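Local coordinates for protein thiamine pyrophosphokinase (Candida albicans, PDB 2G9Z) that catalyses the magnesium-dependent transfer of a pyrophosphate group from ATP to thiamine, giving thiamine pyrophosphate, at residues Y152-T157 with T220-N225; Y122-F127 with I160-L165. One frame throughout, in Å; residues are numbered along the deposited sequence.

Contact 1: residues Y152-T157 with T220-N225; sequences YYNDFT and TVQSIN. With MG (magnesium ion), chain C; VNP (3-[(4-amino-2-methylpyrimidin-5-yl)methyl]-5-(2-{[hydroxy(phosphonoamino)phosphoryl]oxy}ethyl)-4-methyl-1,3-thiazol-3-I um), chain H.
Asn154 meets Gln222 across this contact. Its amide nitrogen ND2 lies 3.4 Å from Gln222 CG, so it touches the aliphatic part of the glutamine chain. The planes of the two amides are 78° apart, nearly perpendicular. Beside this pair, Phe156 turns one ring face to Ser223, with CD1 4.4 Å from OG. That hydroxyl is bonded to the backbone oxygen of Gln219, in its own helix. The other amide atom of Asn154, OD1, caps the helix that starts at Asp155. CG sits between the backbone N and the carbonyl carbon (chi1 64°), which turns OD1 back over the first turn. OD1 takes an almost straight bond of 2.7 Å from Thr157 N. A second bond comes from Thr157 OG1, above the carbonyl plane. Two donors therefore fix the amide. The same helix start holds the ligand: Asp155 N donates to VNP O2B at 2.7 Å, and Asp155 OD2 binds magnesium at 2.2 Å. Asp91, Asp126 and Asp128 bind this ion too. Tyr152 covers the other end of the ligand, with N4A over one ring face. This is an N-capped helix start at an imidodiphosphate and magnesium site, packed against helix 217-233.

Contact 2: residues Y122-F127 with I160-L165; sequences YIVGDF and IHCIQL. With MG (magnesium ion), chain D; MG (magnesium ion), chain C; VNP (3-[(4-amino-2-methylpyrimidin-5-yl)methyl]-5-(2-{[hydroxy(phosphonoamino)phosphoryl]oxy}ethyl)-4-methyl-1,3-thiazol-3-I um), chain H.
Strand 122-125 runs past helix 155-170, and the two backbones come nearest at Val124 and Cys162, whose CA atoms are 7.8 Å apart. Tyr122, Val124 and Cys162 carry the contact. The cysteine sulfur does most of the touching. SG is anti to the backbone N (chi1 167°), which carries it from the helix toward the strand. It lies over one face of the Tyr122 ring, 3.8 Å from the centroid and 23° off the ring normal. It is offset toward the rim, and its nearest ring atoms are CG and CD1, with CG at 3.6 Å. Val124 adds a branch from the next inward-facing position of the strand, with CG1 4.0 Å from SG. The polar end of Tyr122 is tied to the helix separately: OH is hydrogen-bonded to His166, and also to Trp176. Ile146 of the neighbouring strand 144-147 packs on Cys162 as well. Just past the strand, the Asp126 carboxylate bridges two magnesium ions: OD1 binds one, and OD2 binds the other at 2.2 Å. VNP O1B is shared by both ions. The chemistry is thus divided. A buried sulfur-aromatic and apolar contact joins helix to sheet, while the residue just after the strand, Asp126, offers its carboxylate to the metals that hold the imidodiphosphate group.

How the contacts relate
The centres of the two contacts lie 12 Å apart, and both use helix 155-170. Contact 1 takes its N-terminal turn and contact 2 a later part. Along the chain the segments alternate: 122-127, 152-157, 160-165, 220-225. The helix thus packs against helix 217-233 in contact 1 and against strand 122-125 of the large mixed sheet, in its parallel part, in contact 2. All four segments belong to the catalytic domain. The contacts also touch directly, through a probable hydrogen bond of 3.0 Å from Asp126 N to Asp155 OD1. Both aspartates bind the same magnesium, so the shared helix and the turn after the strand help build one metal and imidodiphosphate site.

Contact 1: residues Y152-T157 with T220-N225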
loop_
_atom_site.group_PDB
_atom_site.type_symbol
_atom_site.label_atom_id
_atom_site.label_comp_id
_atom_site.label_asym_id
_atom_site.label_seq_id
_atom_site.Cartn_x
_atom_site.Cartn_y
_atom_site.Cartn_z
ATOM N N TYR A 152 -20.911 -7.179 -0.851
ATOM C CA TYR A 152 -20.407 -6.385 -1.953
ATOM C C TYR A 152 -19.786 -5.049 -1.569
ATOM O O TYR A 152 -19.208 -4.367 -2.412
ATOM C CB TYR A 152 -21.532 -6.236 -2.985
ATOM C CG TYR A 152 -21.843 -7.576 -3.626
ATOM C CD1 TYR A 152 -21.271 -7.934 -4.845
ATOM C CD2 TYR A 152 -22.604 -8.536 -2.951
ATOM C CE1 TYR A 152 -21.436 -9.213 -5.375
ATOM C CE2 TYR A 152 -22.773 -9.822 -3.474
ATOM C CZ TYR A 152 -22.182 -10.150 -4.685
ATOM O OH TYR A 152 -22.327 -11.417 -5.205
ATOM N N TYR A 153 -19.882 -4.695 -0.291
ATOM C CA TYR A 153 -19.290 -3.461 0.232
ATOM C C TYR A 153 -18.480 -3.859 1.470
ATOM O O TYR A 153 -18.910 -4.730 2.225
ATOM C CB TYR A 153 -20.382 -2.484 0.668
ATOM C CG TYR A 153 -21.333 -2.041 -0.420
ATOM C CD1 TYR A 153 -21.024 -0.961 -1.247
ATOM C CD2 TYR A 153 -22.561 -2.681 -0.599
ATOM C CE1 TYR A 153 -21.922 -0.520 -2.222
ATOM C CE2 TYR A 153 -23.464 -2.251 -1.573
ATOM C CZ TYR A 153 -23.138 -1.167 -2.377
ATOM O OH TYR A 153 -24.037 -0.720 -3.318
ATOM N N ASN A 154 -17.322 -3.242 1.691
ATOM C CA ASN A 154 -16.533 -3.578 2.877
ATOM C C ASN A 154 -16.880 -2.658 4.050
ATOM O O ASN A 154 -17.635 -1.696 3.898
ATOM C CB ASN A 154 -15.023 -3.509 2.587
ATOM C CG ASN A 154 -14.548 -2.111 2.230
ATOM O OD1 ASN A 154 -15.231 -1.118 2.483
ATOM N ND2 ASN A 154 -13.357 -2.029 1.648
ATOM N N ASP A 155 -16.319 -2.946 5.218
ATOM C CA ASP A 155 -16.600 -2.147 6.398
ATOM C C ASP A 155 -16.224 -0.689 6.241
ATOM O O ASP A 155 -16.859 0.188 6.823
ATOM C CB ASP A 155 -15.891 -2.736 7.611
ATOM C CG ASP A 155 -16.342 -4.142 7.906
ATOM O OD1 ASP A 155 -17.517 -4.461 7.621
ATOM O OD2 ASP A 155 -15.527 -4.922 8.425
ATOM N N PHE A 156 -15.176 -0.433 5.467
ATOM C CA PHE A 156 -14.732 0.932 5.236
ATOM C C PHE A 156 -15.834 1.734 4.563
ATOM O O PHE A 156 -16.228 2.800 5.041
ATOM C CB PHE A 156 -13.491 0.953 4.341
ATOM C CG PHE A 156 -13.030 2.339 3.993
ATOM C CD1 PHE A 156 -12.244 3.069 4.878
ATOM C CD2 PHE A 156 -13.424 2.935 2.800
ATOM C CE1 PHE A 156 -11.856 4.377 4.581
ATOM C CE2 PHE A 156 -13.042 4.246 2.496
ATOM C CZ PHE A 156 -12.256 4.965 3.391
ATOM N N THR A 157 -16.311 1.221 3.436
ATOM C CA THR A 157 -17.358 1.883 2.670
ATOM C C THR A 157 -18.649 2.022 3.468
ATOM O O THR A 157 -19.281 3.078 3.457
ATOM C CB THR A 157 -17.628 1.123 1.357
ATOM O OG1 THR A 157 -16.428 1.103 0.571
ATOM C CG2 THR A 157 -18.727 1.808 0.559
ATOM N N THR A 220 -5.701 -1.901 1.591
ATOM C CA THR A 220 -4.966 -0.673 1.349
ATOM C C THR A 220 -5.372 -0.112 -0.006
ATOM O O THR A 220 -5.685 1.069 -0.128
ATOM C CB THR A 220 -3.449 -0.933 1.356
ATOM O OG1 THR A 220 -3.042 -1.272 2.685
ATOM C CG2 THR A 220 -2.682 0.302 0.878
ATOM N N VAL A 221 -5.382 -0.971 -1.018
ATOM C CA VAL A 221 -5.740 -0.534 -2.352
ATOM C C VAL A 221 -7.190 -0.070 -2.426
ATOM O O VAL A 221 -7.482 0.958 -3.040
ATOM C CB VAL A 221 -5.468 -1.651 -3.388
ATOM C CG1 VAL A 221 -6.005 -1.246 -4.758
ATOM C CG2 VAL A 221 -3.965 -1.899 -3.471
ATOM N N GLN A 222 -8.100 -0.805 -1.792
ATOM C CA GLN A 222 -9.496 -0.407 -1.821
ATOM C C GLN A 222 -9.658 0.970 -1.170
ATOM O O GLN A 222 -10.429 1.797 -1.642
ATOM C CB GLN A 222 -10.372 -1.431 -1.094
ATOM C CG GLN A 222 -11.863 -1.211 -1.331
ATOM C CD GLN A 222 -12.229 -1.322 -2.805
ATOM O OE1 GLN A 222 -12.315 -2.420 -3.363
ATOM N NE2 GLN A 222 -12.430 -0.180 -3.445
ATOM N N SER A 223 -8.927 1.217 -0.089
ATOM C CA SER A 223 -9.016 2.509 0.595
ATOM C C SER A 223 -8.594 3.637 -0.337
ATOM O O SER A 223 -9.238 4.682 -0.401
ATOM C CB SER A 223 -8.136 2.516 1.847
ATOM O OG SER A 223 -8.609 1.587 2.808
ATOM N N ILE A 224 -7.509 3.424 -1.067
ATOM C CA ILE A 224 -7.023 4.429 -2.001
ATOM C C ILE A 224 -8.073 4.596 -3.099
ATOM O O ILE A 224 -8.397 5.712 -3.493
ATOM C CB ILE A 224 -5.663 4.004 -2.616
ATOM C CG1 ILE A 224 -4.586 3.985 -1.521
ATOM C CG2 ILE A 224 -5.270 4.951 -3.757
ATOM C CD1 ILE A 224 -4.371 5.324 -0.813
ATOM N N ASN A 225 -8.619 3.483 -3.577
ATOM C CA ASN A 225 -9.635 3.543 -4.617
ATOM C C ASN A 225 -10.782 4.446 -4.155
ATOM O O ASN A 225 -11.223 5.330 -4.888
ATOM C CB ASN A 225 -10.152 2.136 -4.936
ATOM C CG ASN A 225 -11.149 2.125 -6.080
ATOM O OD1 ASN A 225 -10.997 2.855 -7.056
ATOM N ND2 ASN A 225 -12.171 1.280 -5.970
HETATM MG MG MG C . -15.846 -7.022 8.928
HETATM O O2G VNP H . -14.375 -9.668 5.282
HETATM P PG VNP H . -13.018 -8.814 5.406
HETATM O O3G VNP H . -11.970 -9.357 4.511
HETATM O O1G VNP H . -12.584 -8.893 6.953
HETATM N N3B VNP H . -13.361 -7.260 5.077
HETATM P PB VNP H . -14.869 -6.819 5.478
HETATM O O2B VNP H . -15.007 -5.360 5.281
HETATM O O1B VNP H . -15.158 -7.355 6.827
HETATM O O1 VNP H . -15.805 -7.594 4.419
HETATM C C7 VNP H . -15.743 -7.404 3.001
HETATM C C12 VNP H . -17.144 -7.712 2.467
HETATM C C11 VNP H . -17.326 -7.682 0.946
HETATM C C10 VNP H . -16.862 -8.921 0.178
HETATM C CM4 VNP H . -16.890 -10.328 0.780
HETATM S S1 VNP H . -16.468 -6.375 0.006
HETATM C C9 VNP H . -16.292 -7.389 -1.409
HETATM N N5 VNP H . -16.412 -8.670 -1.056
HETATM C C7A VNP H . -15.984 -9.774 -1.930
HETATM C C5A VNP H . -16.050 -9.435 -3.422
HETATM C C6A VNP H . -14.841 -9.425 -4.106
HETATM N N1A VNP H . -14.803 -9.257 -5.416
HETATM C C2A VNP H . -15.928 -9.087 -6.121
HETATM C CM2 VNP H . -15.852 -8.928 -7.641
HETATM N N3A VNP H . -17.118 -9.078 -5.503
HETATM C C4A VNP H . -17.205 -9.246 -4.176
HETATM N N4A VNP H . -18.402 -9.217 -3.599
HETATM O O HOH W 1 -13.490 -7.062 9.135
#

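Contact 2: residues Y122-F127 with I160-L165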
loop_
_atom_site.group_PDB
_atom_site.type_symbol
_atom_site.label_atom_id
_atom_site.label_comp_id
_atom_site.label_asym_id
_atom_site.label_seq_id
_atom_site.Cartn_x
_atom_site.Cartn_y
_atom_site.Cartn_z
ATOM N N TYR A 122 -20.598 5.521 16.397
ATOM C CA TYR A 122 -21.125 4.425 15.589
ATOM C C TYR A 122 -20.112 3.295 15.439
ATOM O O TYR A 122 -18.904 3.528 15.409
ATOM C CB TYR A 122 -21.471 4.912 14.174
ATOM C CG TYR A 122 -22.514 6.001 14.067
ATOM C CD1 TYR A 122 -23.866 5.689 13.894
ATOM C CD2 TYR A 122 -22.146 7.344 14.085
ATOM C CE1 TYR A 122 -24.822 6.692 13.734
ATOM C CE2 TYR A 122 -23.093 8.357 13.932
ATOM C CZ TYR A 122 -24.426 8.022 13.755
ATOM O OH TYR A 122 -25.353 9.021 13.593
ATOM N N ILE A 123 -20.619 2.073 15.343
ATOM C CA ILE A 123 -19.795 0.890 15.115
ATOM C C ILE A 123 -20.535 0.201 13.978
ATOM O O ILE A 123 -21.675 -0.224 14.159
ATOM C CB ILE A 123 -19.756 -0.047 16.332
ATOM C CG1 ILE A 123 -19.023 0.629 17.494
ATOM C CG2 ILE A 123 -19.064 -1.350 15.949
ATOM C CD1 ILE A 123 -18.957 -0.220 18.752
ATOM N N VAL A 124 -19.910 0.112 12.805
ATOM C CA VAL A 124 -20.574 -0.497 11.659
ATOM C C VAL A 124 -19.766 -1.534 10.882
ATOM O O VAL A 124 -18.541 -1.587 10.983
ATOM C CB VAL A 124 -21.090 0.606 10.674
ATOM C CG1 VAL A 124 -20.833 1.996 11.253
ATOM C CG2 VAL A 124 -20.457 0.460 9.306
ATOM N N GLY A 125 -20.474 -2.355 10.110
ATOM C CA GLY A 125 -19.826 -3.380 9.307
ATOM C C GLY A 125 -20.569 -4.698 9.378
ATOM O O GLY A 125 -21.678 -4.758 9.914
ATOM N N ASP A 126 -19.978 -5.759 8.836
ATOM C CA ASP A 126 -20.630 -7.064 8.880
ATOM C C ASP A 126 -20.349 -7.794 10.190
ATOM O O ASP A 126 -20.895 -8.864 10.446
ATOM C CB ASP A 126 -20.201 -7.925 7.692
ATOM C CG ASP A 126 -18.703 -7.994 7.539
ATOM O OD1 ASP A 126 -17.995 -7.460 8.412
ATOM O OD2 ASP A 126 -18.248 -8.580 6.543
ATOM N N PHE A 127 -19.494 -7.195 11.014
ATOM C CA PHE A 127 -19.131 -7.724 12.322
ATOM C C PHE A 127 -18.519 -9.118 12.385
ATOM O O PHE A 127 -18.863 -9.911 13.265
ATOM C CB PHE A 127 -20.345 -7.668 13.258
ATOM C CG PHE A 127 -20.877 -6.282 13.473
ATOM C CD1 PHE A 127 -20.025 -5.183 13.463
ATOM C CD2 PHE A 127 -22.230 -6.073 13.705
ATOM C CE1 PHE A 127 -20.513 -3.894 13.683
ATOM C CE2 PHE A 127 -22.725 -4.791 13.926
ATOM C CZ PHE A 127 -21.863 -3.700 13.913
ATOM N N ILE A 160 -18.200 4.883 5.776
ATOM C CA ILE A 160 -18.243 6.175 5.103
ATOM C C ILE A 160 -19.702 6.555 4.850
ATOM O O ILE A 160 -20.110 7.692 5.079
ATOM C CB ILE A 160 -17.484 6.137 3.750
ATOM C CG1 ILE A 160 -15.978 6.008 3.997
ATOM C CG2 ILE A 160 -17.792 7.398 2.941
ATOM C CD1 ILE A 160 -15.359 7.198 4.729
ATOM N N HIS A 161 -20.485 5.596 4.375
ATOM C CA HIS A 161 -21.901 5.833 4.111
ATOM C C HIS A 161 -22.605 6.251 5.394
ATOM O O HIS A 161 -23.459 7.140 5.387
ATOM C CB HIS A 161 -22.545 4.569 3.545
ATOM C CG HIS A 161 -22.357 4.410 2.070
ATOM N ND1 HIS A 161 -22.445 3.191 1.434
ATOM C CD2 HIS A 161 -22.096 5.322 1.102
ATOM C CE1 HIS A 161 -22.246 3.357 0.140
ATOM N NE2 HIS A 161 -22.032 4.641 -0.088
ATOM N N CYS A 162 -22.248 5.599 6.494
ATOM C CA CYS A 162 -22.833 5.927 7.784
ATOM C C CYS A 162 -22.476 7.369 8.142
ATOM O O CYS A 162 -23.308 8.114 8.662
ATOM C CB CYS A 162 -22.303 4.978 8.861
ATOM S SG CYS A 162 -22.657 5.498 10.549
ATOM N N ILE A 163 -21.235 7.755 7.861
ATOM C CA ILE A 163 -20.768 9.107 8.151
ATOM C C ILE A 163 -21.523 10.130 7.309
ATOM O O ILE A 163 -21.964 11.167 7.812
ATOM C CB ILE A 163 -19.248 9.237 7.873
ATOM C CG1 ILE A 163 -18.467 8.490 8.958
ATOM C CG2 ILE A 163 -18.840 10.715 7.811
ATOM C CD1 ILE A 163 -16.997 8.282 8.650
ATOM N N GLN A 164 -21.662 9.837 6.022
ATOM C CA GLN A 164 -22.367 10.731 5.119
ATOM C C GLN A 164 -23.835 10.837 5.510
ATOM O O GLN A 164 -24.407 11.931 5.517
ATOM C CB GLN A 164 -22.239 10.233 3.681
ATOM C CG GLN A 164 -20.855 10.449 3.093
ATOM C CD GLN A 164 -20.760 10.002 1.655
ATOM O OE1 GLN A 164 -20.805 8.807 1.360
ATOM N NE2 GLN A 164 -20.640 10.961 0.746
ATOM N N LEU A 165 -24.436 9.700 5.845
ATOM C CA LEU A 165 -25.835 9.675 6.246
ATOM C C LEU A 165 -26.044 10.394 7.574
ATOM O O LEU A 165 -27.062 11.056 7.770
ATOM C CB LEU A 165 -26.334 8.229 6.334
ATOM C CG LEU A 165 -26.531 7.568 4.966
ATOM C CD1 LEU A 165 -26.865 6.097 5.132
ATOM C CD2 LEU A 165 -27.651 8.288 4.217
HETATM MG MG MG D . -16.133 -9.265 6.322
HETATM MG MG MG C . -15.846 -7.022 8.928
HETATM O O2G VNP H . -14.375 -9.668 5.282
HETATM P PG VNP H . -13.018 -8.814 5.406
HETATM O O3G VNP H . -11.970 -9.357 4.511
HETATM O O1G VNP H . -12.584 -8.893 6.953
HETATM N N3B VNP H . -13.361 -7.260 5.077
HETATM P PB VNP H . -14.869 -6.819 5.478
HETATM O O2B VNP H . -15.007 -5.360 5.281
HETATM O O1B VNP H . -15.158 -7.355 6.827
HETATM O O1 VNP H . -15.805 -7.594 4.419
HETATM C C7 VNP H . -15.743 -7.404 3.001
HETATM C C12 VNP H . -17.144 -7.712 2.467
HETATM C C11 VNP H . -17.326 -7.682 0.946
HETATM C C10 VNP H . -16.862 -8.921 0.178
HETATM C CM4 VNP H . -16.890 -10.328 0.780
HETATM S S1 VNP H . -16.468 -6.375 0.006
HETATM C C9 VNP H . -16.292 -7.389 -1.409
HETATM N N5 VNP H . -16.412 -8.670 -1.056
HETATM C C7A VNP H . -15.984 -9.774 -1.930
HETATM C C5A VNP H . -16.050 -9.435 -3.422
HETATM C C6A VNP H . -14.841 -9.425 -4.106
HETATM N N1A VNP H . -14.803 -9.257 -5.416
HETATM C C2A VNP H . -15.928 -9.087 -6.121
HETATM C CM2 VNP H . -15.852 -8.928 -7.641
HETATM N N3A VNP H . -17.118 -9.078 -5.503
HETATM C C4A VNP H . -17.205 -9.246 -4.176
HETATM N N4A VNP H . -18.402 -9.217 -3.599
HETATM O O HOH W 1 -13.490 -7.062 9.135
#